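Local coordinates for putative citrate lyase (PDB 3QQW), which is a TIM-barrel protein of the HpcH/HpaI aldolase/citrate lyase family that probably binds magnesium and may cleave (S)-citramalyl-CoA, at residues C[229-234]-C[254-259]; C[23-28]-C[258-263]; C[239-244]-C[264-269]; C[175-180]-C[223-228]. All blocks are in the same frame, centred on the assembly; numbering follows the deposited sequence.

Overall arrangement
The chain enters the barrel at strand 25-29, whose segment 23-28 waits some 230 residues for helix 260-267 to close contact 2. Within that long loop, contact 4 joins the ends of strands 170-175 and 221-224, closing before the next two contacts open. Contacts 1 and 3 then both start from helix 233-247 and its lead-in, running to the loop after strand 251-254 and to the end of helix 260-267. Contact 3 crosses both contact 1 and contact 2; contacts 1 and 2 end on the same stretch, sharing A258 and Q259. The NE2 of Q259 also bonds C227 O of contact 4, so the four together tie the last strands and helices of the barrel to its first strand.

Contact 1: residues C[229-234]-C[254-259]; sequences NLKDAE and SIYPAQ
Two loops of a TIM barrel meet near the surface, L230 and K231 packing on Y256 while Q259 reaches N229. Segment 229-234 leads into helix 233-247, and segment 254-259 follows the last barrel strand, 251-254, so these are neighbouring beta-alpha loops. I255 is about 7 Å, side chain to side chain, from R88, a predicted substrate-binding residue, which places the loop close to the probable active site.

The apolar part centres on L230. Its CD2 meets I255 CD1 at 3.6 Å, the two side chains crossing at about a right angle, and CD2 also lies 3.9 Å from Y256 CB. K231, extended beyond CG, crosses the tyrosine at a slant: CG is near CE2, and CE approaches Y256 OH at 3.7 Å. The CB of Y256 points toward 229-234, and with CG anti to the backbone N (chi1 -161°) the ring comes to lie by L230 and K231. A258 CB packs against the carbonyl oxygen of L230.

N229 OD1 accepts from D232 N at 2.9 Å, an Asx motif, and D232 caps the following helix through a weak bond from E234 N. Q259 OE1 takes a nearly straight bond from I255 N. The opposite end of that amide crosses over: Q259 NE2 donates to N229 O at 2.9 Å, with the acceptor in the amide plane but the donor 46° out of the carbonyl plane.

Contact 2: residues C[23-28]-C[258-263]; sequences AACEHF and AQIQPI
C25 and H27, alternate residues on one side of strand 25-29, face I260 and I263, one turn apart on helix 260-267, in a buried and largely apolar contact. The closest backbone approach is between C25 and I263, whose CA atoms are 6.2 Å apart.

I260 lies across H27: the two side chains meet at about a right angle, and the CD1 methyl of I260 sits 4.2 Å from the centroid of the H27 ring, 30° off the ring normal. This is an off-centre CH-pi contact, with CD1 displaced toward H27 ND1 at 3.9 Å. That nitrogen is hydrogen-bonded to S254 OG, which probably helps to fix the rotation of the imidazole against the methyl. C25 is approached by both isoleucines. Its SG, anti to the backbone N (chi1 -176°), comes within 4.0 Å of I260 CG1, while its CB takes the CG2 branch of I263 at 3.8 Å. The same CG2 reaches back to A24 O at 3.5 Å, so one methyl touches two successive residues, A24 just before the strand and C25 at its start.

Such strand-to-helix packing is the normal layering of a TIM barrel, here joining the first strand to the helix that follows the last one. F49 of strand 49-54 touches C25, H27 and I260; L41 and Y45 of helix 32-45 reach I260. Strand 251-254 adjoins on the other side, with S254 meeting both C25 and I260.

Contact 3: residues C[239-244]-C[264-269]; sequences DACRAR and VNAMRP
The guanidinium of R244 spans from helix 233-247 to the C-terminal end of helix 260-267, where it meets the backbone carbonyls of A266 and R268. NH1 donates to R268 O at 3.0 Å with an N-H...O angle of 137°, the oxygen lying 24° out of the guanidinium plane. A second, weak bond runs from NH1 to A266 O at 2.8 Å, and NH2 adds a weak one to R268 O at 3.2 Å. R268 O is thus gripped by both terminal nitrogens. M267 O is not hydrogen-bonded to R244; it lies 3.4 Å above the guanidinium plane, over its centre. Carbonyls at a helix end carry partial negative charge and would probably favour the cation.

The aliphatic stem of R244 slides past selenomethionine M267, the two running in opposite directions, with R244 CG 3.8 Å from M267 SE. Around A240, C241 and A266 the helices come close through small side chains: A240 CB meets A266 CB at 3.5 Å, and C241 SG lies 3.7 Å from the same methyl.

M252 of strand 251-254 touches both A240 and M267; helices 233-247 and 260-267, which flank that strand in the chain, pack as adjacent outer helices of a TIM barrel.

Contact 4: residues C[175-180]-C[223-228]; sequences FGLMDF and AHNVCL
F175 N donates to A223 O at 2.9 Å with an N-H...O angle of 159°, a backbone bond between the parallel strands 170-175 and 221-224 where F175 and H224 have CA atoms 5.4 Å apart. Beyond it the two chains continue differently, one through G176 at the N-cap into helix 177-182 and the other into a loop.

N225 packs between the two chains. Its CG stands between the backbone N and the carbonyl carbon (chi1 44°), and from there the amide reaches both F175 and L177. N225 and F175 lie side by side, pointing the same way, with the amide turned 61° from the ring. OD1 comes to the edge of that ring, in its plane, 3.4 Å from F175 CD2. Nearer the backbone, N225 CB packs against F175 O at 3.3 Å. The ND2 end meets L177, whose CD2 methyl is 3.4 Å away and whose CB lies by N225 CG at 3.7 Å; these two side chains cross at a slant. The polar partner of this amide nitrogen is Q198 OE1, while L177 meets it with carbon atoms.

Helix 177-182 carries D179, a predicted magnesium ligand, and D179 OD2 forms a salt bridge with K119. F175 is about 7 Å, side chain to side chain, from E153, predicted to bind both metal and substrate, so the contact borders the probable active site at the strand ends of the barrel. Helix 202-217 packs on F175 and N225 through K208, whose NZ also hydrogen-bonds H224 NE2, while A243 of helix 233-247 and M252 of strand 251-254 touch H224.

Contact 1: residues C[229-234]-C[254-259]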
# COMPACT_ATOMS: atom_id res chain seq x y z
N ASN C 229 -20.72 1.27 19.08
CA ASN C 229 -21.83 0.62 19.74
C ASN C 229 -21.33 0.18 21.10
O ASN C 229 -20.42 -0.65 21.21
CB ASN C 229 -22.34 -0.55 18.91
CG ASN C 229 -23.70 -1.01 19.36
OD1 ASN C 229 -23.93 -1.26 20.55
ND2 ASN C 229 -24.63 -1.11 18.42
N LEU C 230 -21.88 0.78 22.16
CA LEU C 230 -21.41 0.59 23.52
C LEU C 230 -21.91 -0.66 24.21
O LEU C 230 -21.19 -1.16 25.08
CB LEU C 230 -21.79 1.81 24.38
CG LEU C 230 -21.18 3.16 23.97
CD1 LEU C 230 -21.53 4.24 24.97
CD2 LEU C 230 -19.68 3.08 23.84
N LYS C 231 -23.13 -1.15 23.88
CA LYS C 231 -23.70 -2.27 24.63
C LYS C 231 -24.09 -3.52 23.81
O LYS C 231 -24.25 -4.59 24.41
CB LYS C 231 -24.94 -1.79 25.42
CG LYS C 231 -24.62 -0.77 26.52
CD LYS C 231 -25.82 0.12 26.83
CE LYS C 231 -25.53 1.11 27.94
NZ LYS C 231 -26.73 1.89 28.30
N ASP C 232 -24.26 -3.41 22.47
CA ASP C 232 -24.65 -4.56 21.65
C ASP C 232 -23.43 -5.46 21.41
O ASP C 232 -22.60 -5.15 20.56
CB ASP C 232 -25.31 -4.12 20.32
CG ASP C 232 -26.01 -5.20 19.51
OD1 ASP C 232 -25.57 -6.38 19.57
OD2 ASP C 232 -26.93 -4.85 18.73
N ALA C 233 -23.35 -6.58 22.17
CA ALA C 233 -22.25 -7.55 22.13
C ALA C 233 -21.97 -8.10 20.72
O ALA C 233 -20.81 -8.21 20.35
CB ALA C 233 -22.50 -8.70 23.08
N GLU C 234 -23.02 -8.38 19.94
CA GLU C 234 -22.90 -8.92 18.58
C GLU C 234 -22.19 -7.95 17.62
O GLU C 234 -21.41 -8.41 16.78
CB GLU C 234 -24.27 -9.32 18.02
CG GLU C 234 -24.78 -10.63 18.59
CD GLU C 234 -26.03 -11.19 17.93
OE1 GLU C 234 -27.06 -10.48 17.91
OE2 GLU C 234 -25.98 -12.35 17.48
N SER C 254 -11.53 -0.32 24.30
CA SER C 254 -12.86 -0.35 24.87
C SER C 254 -13.14 0.98 25.56
O SER C 254 -12.25 1.52 26.23
CB SER C 254 -12.97 -1.50 25.86
OG SER C 254 -14.13 -1.36 26.66
N ILE C 255 -14.36 1.50 25.43
CA ILE C 255 -14.75 2.75 26.09
C ILE C 255 -15.94 2.52 27.02
O ILE C 255 -16.33 3.42 27.75
CB ILE C 255 -15.02 3.92 25.11
CG1 ILE C 255 -15.91 3.48 23.92
CG2 ILE C 255 -13.69 4.56 24.70
CD1 ILE C 255 -16.51 4.62 23.07
N TYR C 256 -16.50 1.32 27.00
CA TYR C 256 -17.63 0.94 27.86
C TYR C 256 -17.41 -0.50 28.36
O TYR C 256 -17.02 -1.36 27.57
CB TYR C 256 -18.97 1.12 27.14
CG TYR C 256 -20.13 1.19 28.11
CD1 TYR C 256 -20.37 2.33 28.88
CD2 TYR C 256 -20.97 0.09 28.30
CE1 TYR C 256 -21.42 2.38 29.79
CE2 TYR C 256 -22.01 0.13 29.22
CZ TYR C 256 -22.24 1.28 29.96
OH TYR C 256 -23.28 1.37 30.86
N PRO C 257 -17.63 -0.79 29.66
CA PRO C 257 -17.33 -2.13 30.18
C PRO C 257 -17.99 -3.30 29.44
O PRO C 257 -17.41 -4.38 29.39
CB PRO C 257 -17.84 -2.06 31.62
CG PRO C 257 -17.66 -0.63 31.99
CD PRO C 257 -18.06 0.11 30.75
N ALA C 258 -19.16 -3.08 28.85
CA ALA C 258 -19.89 -4.11 28.12
C ALA C 258 -19.13 -4.56 26.85
O ALA C 258 -19.44 -5.62 26.31
CB ALA C 258 -21.28 -3.60 27.77
N GLN C 259 -18.13 -3.78 26.40
CA GLN C 259 -17.32 -4.09 25.20
C GLN C 259 -16.17 -5.06 25.48
O GLN C 259 -15.71 -5.71 24.55
CB GLN C 259 -16.72 -2.81 24.58
CG GLN C 259 -17.74 -1.75 24.24
CD GLN C 259 -17.18 -0.58 23.49
OE1 GLN C 259 -16.14 -0.04 23.83
NE2 GLN C 259 -17.91 -0.13 22.49

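Contact 2: residues C[23-28]-C[258-263]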
# COMPACT_ATOMS: atom_id res chain seq x y z
N ALA C 23 -2.94 -8.29 26.59
CA ALA C 23 -4.38 -8.46 26.67
C ALA C 23 -4.99 -8.01 25.36
O ALA C 23 -4.53 -7.05 24.74
CB ALA C 23 -4.92 -7.66 27.83
N ALA C 24 -6.02 -8.71 24.94
CA ALA C 24 -6.77 -8.44 23.70
C ALA C 24 -7.54 -7.12 23.77
O ALA C 24 -7.92 -6.56 22.74
CB ALA C 24 -7.73 -9.57 23.47
N CYS C 25 -7.76 -6.62 24.98
CA CYS C 25 -8.57 -5.43 25.20
C CYS C 25 -7.89 -4.40 26.07
O CYS C 25 -7.23 -4.72 27.05
CB CYS C 25 -9.91 -5.85 25.81
SG CYS C 25 -11.07 -4.49 26.04
N GLU C 26 -8.13 -3.13 25.72
CA GLU C 26 -7.60 -1.99 26.45
C GLU C 26 -8.74 -1.04 26.74
O GLU C 26 -9.27 -0.41 25.81
CB GLU C 26 -6.48 -1.29 25.66
CG GLU C 26 -5.73 -0.28 26.51
CD GLU C 26 -4.61 0.44 25.78
OE1 GLU C 26 -3.65 -0.24 25.38
OE2 GLU C 26 -4.69 1.68 25.62
N HIS C 27 -9.15 -0.97 28.01
CA HIS C 27 -10.28 -0.17 28.44
C HIS C 27 -9.84 1.22 28.91
O HIS C 27 -8.90 1.35 29.69
CB HIS C 27 -11.06 -0.89 29.54
CG HIS C 27 -12.32 -0.20 29.91
ND1 HIS C 27 -13.44 -0.24 29.09
CD2 HIS C 27 -12.60 0.56 30.99
CE1 HIS C 27 -14.35 0.50 29.69
NE2 HIS C 27 -13.90 0.99 30.85
N PHE C 28 -10.50 2.27 28.39
CA PHE C 28 -10.21 3.66 28.76
C PHE C 28 -11.17 4.14 29.82
O PHE C 28 -12.35 3.81 29.76
CB PHE C 28 -10.29 4.58 27.54
CG PHE C 28 -9.03 4.50 26.73
CD1 PHE C 28 -8.68 3.32 26.06
CD2 PHE C 28 -8.17 5.59 26.64
CE1 PHE C 28 -7.49 3.24 25.35
CE2 PHE C 28 -7.01 5.53 25.87
CZ PHE C 28 -6.68 4.35 25.24
N ALA C 258 -19.16 -3.08 28.85
CA ALA C 258 -19.89 -4.11 28.12
C ALA C 258 -19.13 -4.56 26.85
O ALA C 258 -19.44 -5.62 26.31
CB ALA C 258 -21.28 -3.60 27.77
N GLN C 259 -18.13 -3.78 26.40
CA GLN C 259 -17.32 -4.09 25.20
C GLN C 259 -16.17 -5.06 25.48
O GLN C 259 -15.71 -5.71 24.55
CB GLN C 259 -16.72 -2.81 24.58
CG GLN C 259 -17.74 -1.75 24.24
CD GLN C 259 -17.18 -0.58 23.49
OE1 GLN C 259 -16.14 -0.04 23.83
NE2 GLN C 259 -17.91 -0.13 22.49
N ILE C 260 -15.72 -5.18 26.76
CA ILE C 260 -14.56 -5.97 27.17
C ILE C 260 -14.70 -7.46 26.79
O ILE C 260 -13.89 -7.93 25.98
CB ILE C 260 -14.21 -5.77 28.67
CG1 ILE C 260 -13.86 -4.29 28.93
CG2 ILE C 260 -13.06 -6.73 29.11
CD1 ILE C 260 -13.75 -3.87 30.35
N GLN C 261 -15.68 -8.18 27.37
CA GLN C 261 -15.85 -9.60 27.09
C GLN C 261 -16.03 -9.88 25.58
O GLN C 261 -15.28 -10.71 25.09
CB GLN C 261 -16.97 -10.21 27.94
CG GLN C 261 -16.54 -11.51 28.66
CD GLN C 261 -15.51 -11.31 29.74
OE1 GLN C 261 -15.76 -10.65 30.75
NE2 GLN C 261 -14.34 -11.87 29.54
N PRO C 262 -16.88 -9.15 24.80
CA PRO C 262 -16.95 -9.43 23.34
C PRO C 262 -15.60 -9.25 22.62
O PRO C 262 -15.29 -10.05 21.73
CB PRO C 262 -17.97 -8.42 22.82
CG PRO C 262 -18.78 -8.06 24.00
CD PRO C 262 -17.87 -8.12 25.18
N ILE C 263 -14.77 -8.26 23.03
CA ILE C 263 -13.46 -8.03 22.42
C ILE C 263 -12.52 -9.19 22.78
O ILE C 263 -11.91 -9.76 21.87
CB ILE C 263 -12.85 -6.65 22.75
CG1 ILE C 263 -13.64 -5.51 22.04
CG2 ILE C 263 -11.36 -6.58 22.38
CD1 ILE C 263 -13.43 -4.09 22.59

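Contact 3: residues C[239-244]-C[264-269]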
# COMPACT_ATOMS: atom_id res chain seq x y z
N ASP C 239 -16.98 -6.22 14.96
CA ASP C 239 -15.87 -5.29 14.73
C ASP C 239 -14.53 -5.91 15.15
O ASP C 239 -13.57 -5.87 14.37
CB ASP C 239 -16.09 -3.96 15.49
CG ASP C 239 -17.00 -2.98 14.78
OD1 ASP C 239 -17.66 -3.37 13.78
OD2 ASP C 239 -17.07 -1.81 15.22
N ALA C 240 -14.48 -6.55 16.33
CA ALA C 240 -13.29 -7.23 16.84
C ALA C 240 -12.88 -8.37 15.92
O ALA C 240 -11.69 -8.49 15.61
CB ALA C 240 -13.53 -7.74 18.25
N CYS C 241 -13.84 -9.14 15.39
CA CYS C 241 -13.57 -10.25 14.46
C CYS C 241 -13.06 -9.74 13.10
O CYS C 241 -12.11 -10.33 12.58
CB CYS C 241 -14.79 -11.15 14.29
SG CYS C 241 -15.09 -12.25 15.71
N ARG C 242 -13.63 -8.65 12.54
CA ARG C 242 -13.16 -8.10 11.25
C ARG C 242 -11.75 -7.59 11.40
O ARG C 242 -10.91 -7.88 10.55
CB ARG C 242 -14.08 -6.98 10.72
CG ARG C 242 -15.44 -7.48 10.24
CD ARG C 242 -16.10 -6.51 9.27
NE ARG C 242 -15.41 -6.45 7.98
CZ ARG C 242 -15.90 -5.84 6.89
NH1 ARG C 242 -17.07 -5.20 6.94
NH2 ARG C 242 -15.21 -5.84 5.76
N ALA C 243 -11.47 -6.85 12.50
CA ALA C 243 -10.14 -6.30 12.75
C ALA C 243 -9.14 -7.43 12.94
O ALA C 243 -8.05 -7.38 12.37
CB ALA C 243 -10.16 -5.40 13.98
N ARG C 244 -9.55 -8.49 13.68
CA ARG C 244 -8.71 -9.64 13.94
C ARG C 244 -8.45 -10.50 12.69
O ARG C 244 -7.30 -10.79 12.38
CB ARG C 244 -9.31 -10.52 15.04
CG ARG C 244 -8.39 -11.65 15.44
CD ARG C 244 -9.13 -12.86 15.87
NE ARG C 244 -8.18 -13.86 16.37
CZ ARG C 244 -8.53 -14.93 17.07
NH1 ARG C 244 -9.81 -15.16 17.35
NH2 ARG C 244 -7.61 -15.78 17.49
N VAL C 264 -12.42 -9.55 24.09
CA VAL C 264 -11.55 -10.63 24.57
C VAL C 264 -11.91 -11.96 23.85
O VAL C 264 -11.03 -12.61 23.29
CB VAL C 264 -11.60 -10.76 26.12
CG1 VAL C 264 -10.95 -12.05 26.61
CG2 VAL C 264 -10.95 -9.54 26.78
N ASN C 265 -13.21 -12.32 23.84
CA ASN C 265 -13.69 -13.56 23.24
C ASN C 265 -13.46 -13.60 21.74
O ASN C 265 -13.07 -14.65 21.23
CB ASN C 265 -15.16 -13.80 23.60
CG ASN C 265 -15.33 -14.19 25.06
OD1 ASN C 265 -16.05 -13.53 25.82
ND2 ASN C 265 -14.64 -15.24 25.52
N ALA C 266 -13.63 -12.48 21.03
CA ALA C 266 -13.38 -12.44 19.58
C ALA C 266 -11.89 -12.63 19.24
O ALA C 266 -11.56 -13.19 18.19
CB ALA C 266 -13.86 -11.12 19.01
N MSE C 267 -11.00 -12.19 20.14
CA MSE C 267 -9.55 -12.24 20.00
C MSE C 267 -8.93 -13.55 20.51
O MSE C 267 -7.76 -13.78 20.23
CB MSE C 267 -9.00 -11.06 20.79
CG MSE C 267 -7.88 -10.34 20.15
SE MSE C 267 -8.25 -9.42 18.57
CE MSE C 267 -9.14 -7.83 19.20
N ARG C 268 -9.69 -14.38 21.25
CA ARG C 268 -9.25 -15.66 21.83
C ARG C 268 -8.83 -16.71 20.80
O ARG C 268 -9.53 -16.86 19.80
CB ARG C 268 -10.37 -16.29 22.67
CG ARG C 268 -10.37 -15.83 24.08
CD ARG C 268 -11.48 -16.47 24.86
NE ARG C 268 -11.47 -15.96 26.23
CZ ARG C 268 -12.17 -16.48 27.23
NH1 ARG C 268 -12.92 -17.56 27.03
NH2 ARG C 268 -12.11 -15.95 28.44
N PRO C 269 -7.77 -17.52 21.08
CA PRO C 269 -7.46 -18.63 20.16
C PRO C 269 -8.49 -19.74 20.35
O PRO C 269 -9.11 -19.85 21.42
CB PRO C 269 -6.04 -19.08 20.57
CG PRO C 269 -5.69 -18.31 21.81
CD PRO C 269 -6.88 -17.52 22.26

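Contact 4: residues C[175-180]-C[223-228]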
# COMPACT_ATOMS: atom_id res chain seq x y z
N PHE C 175 -4.50 2.30 16.27
CA PHE C 175 -5.14 3.00 15.14
C PHE C 175 -6.20 3.99 15.65
O PHE C 175 -7.17 3.59 16.29
CB PHE C 175 -5.76 2.02 14.15
CG PHE C 175 -6.15 2.74 12.88
CD1 PHE C 175 -5.18 3.22 12.01
CD2 PHE C 175 -7.49 3.00 12.60
CE1 PHE C 175 -5.53 3.94 10.87
CE2 PHE C 175 -7.84 3.72 11.46
CZ PHE C 175 -6.86 4.18 10.59
N GLY C 176 -5.97 5.27 15.39
CA GLY C 176 -6.88 6.33 15.79
C GLY C 176 -7.71 6.75 14.60
O GLY C 176 -7.33 7.66 13.86
N LEU C 177 -8.85 6.06 14.39
CA LEU C 177 -9.76 6.26 13.26
C LEU C 177 -10.31 7.70 13.20
O LEU C 177 -10.21 8.36 12.16
CB LEU C 177 -10.92 5.24 13.32
CG LEU C 177 -12.05 5.40 12.30
CD1 LEU C 177 -11.56 5.10 10.87
CD2 LEU C 177 -13.21 4.52 12.67
N MSE C 178 -10.91 8.16 14.31
CA MSE C 178 -11.56 9.47 14.37
C MSE C 178 -10.62 10.63 14.02
O MSE C 178 -10.97 11.42 13.15
CB MSE C 178 -12.19 9.71 15.73
CG MSE C 178 -13.18 10.84 15.69
SE MSE C 178 -14.16 11.03 17.30
CE MSE C 178 -15.98 11.12 16.45
N ASP C 179 -9.44 10.73 14.66
CA ASP C 179 -8.49 11.82 14.40
C ASP C 179 -7.88 11.70 13.01
O ASP C 179 -7.59 12.71 12.39
CB ASP C 179 -7.41 11.88 15.48
CG ASP C 179 -7.97 12.30 16.83
OD1 ASP C 179 -8.58 13.40 16.91
OD2 ASP C 179 -7.84 11.52 17.80
N PHE C 180 -7.72 10.48 12.52
CA PHE C 180 -7.18 10.20 11.21
C PHE C 180 -8.14 10.71 10.14
O PHE C 180 -7.70 11.44 9.25
CB PHE C 180 -6.88 8.68 11.03
CG PHE C 180 -6.27 8.36 9.69
CD1 PHE C 180 -4.98 8.81 9.36
CD2 PHE C 180 -7.00 7.67 8.73
CE1 PHE C 180 -4.43 8.54 8.11
CE2 PHE C 180 -6.46 7.43 7.46
CZ PHE C 180 -5.17 7.85 7.17
N ALA C 223 -3.14 -2.44 17.52
CA ALA C 223 -4.41 -2.32 18.23
C ALA C 223 -5.43 -1.52 17.44
O ALA C 223 -5.10 -0.53 16.77
CB ALA C 223 -4.21 -1.71 19.60
N HIS C 224 -6.68 -2.02 17.47
CA HIS C 224 -7.79 -1.45 16.73
C HIS C 224 -8.54 -0.42 17.55
O HIS C 224 -8.57 -0.49 18.77
CB HIS C 224 -8.72 -2.57 16.28
CG HIS C 224 -9.69 -2.16 15.20
ND1 HIS C 224 -11.04 -2.05 15.45
CD2 HIS C 224 -9.46 -1.84 13.90
CE1 HIS C 224 -11.58 -1.64 14.32
NE2 HIS C 224 -10.68 -1.50 13.36
N ASN C 225 -9.14 0.57 16.87
CA ASN C 225 -10.00 1.63 17.43
C ASN C 225 -11.27 1.01 18.04
O ASN C 225 -11.59 -0.14 17.73
CB ASN C 225 -10.36 2.66 16.35
CG ASN C 225 -10.76 2.01 15.05
OD1 ASN C 225 -9.93 1.46 14.33
ND2 ASN C 225 -12.05 2.02 14.73
N VAL C 226 -11.98 1.76 18.88
CA VAL C 226 -13.20 1.33 19.57
C VAL C 226 -14.35 1.02 18.61
O VAL C 226 -14.38 1.46 17.45
CB VAL C 226 -13.67 2.41 20.59
CG1 VAL C 226 -12.63 2.66 21.69
CG2 VAL C 226 -14.02 3.73 19.89
N CYS C 227 -15.34 0.31 19.13
CA CYS C 227 -16.61 0.12 18.47
C CYS C 227 -17.50 1.24 19.03
O CYS C 227 -17.48 1.50 20.23
CB CYS C 227 -17.20 -1.26 18.71
SG CYS C 227 -18.84 -1.51 17.97
N LEU C 228 -18.23 1.94 18.17
CA LEU C 228 -19.07 3.06 18.63
C LEU C 228 -20.38 2.56 19.29
O LEU C 228 -21.02 3.31 20.04
CB LEU C 228 -19.32 4.08 17.50
CG LEU C 228 -18.04 4.82 17.05
CD1 LEU C 228 -18.27 5.59 15.80
CD2 LEU C 228 -17.45 5.71 18.16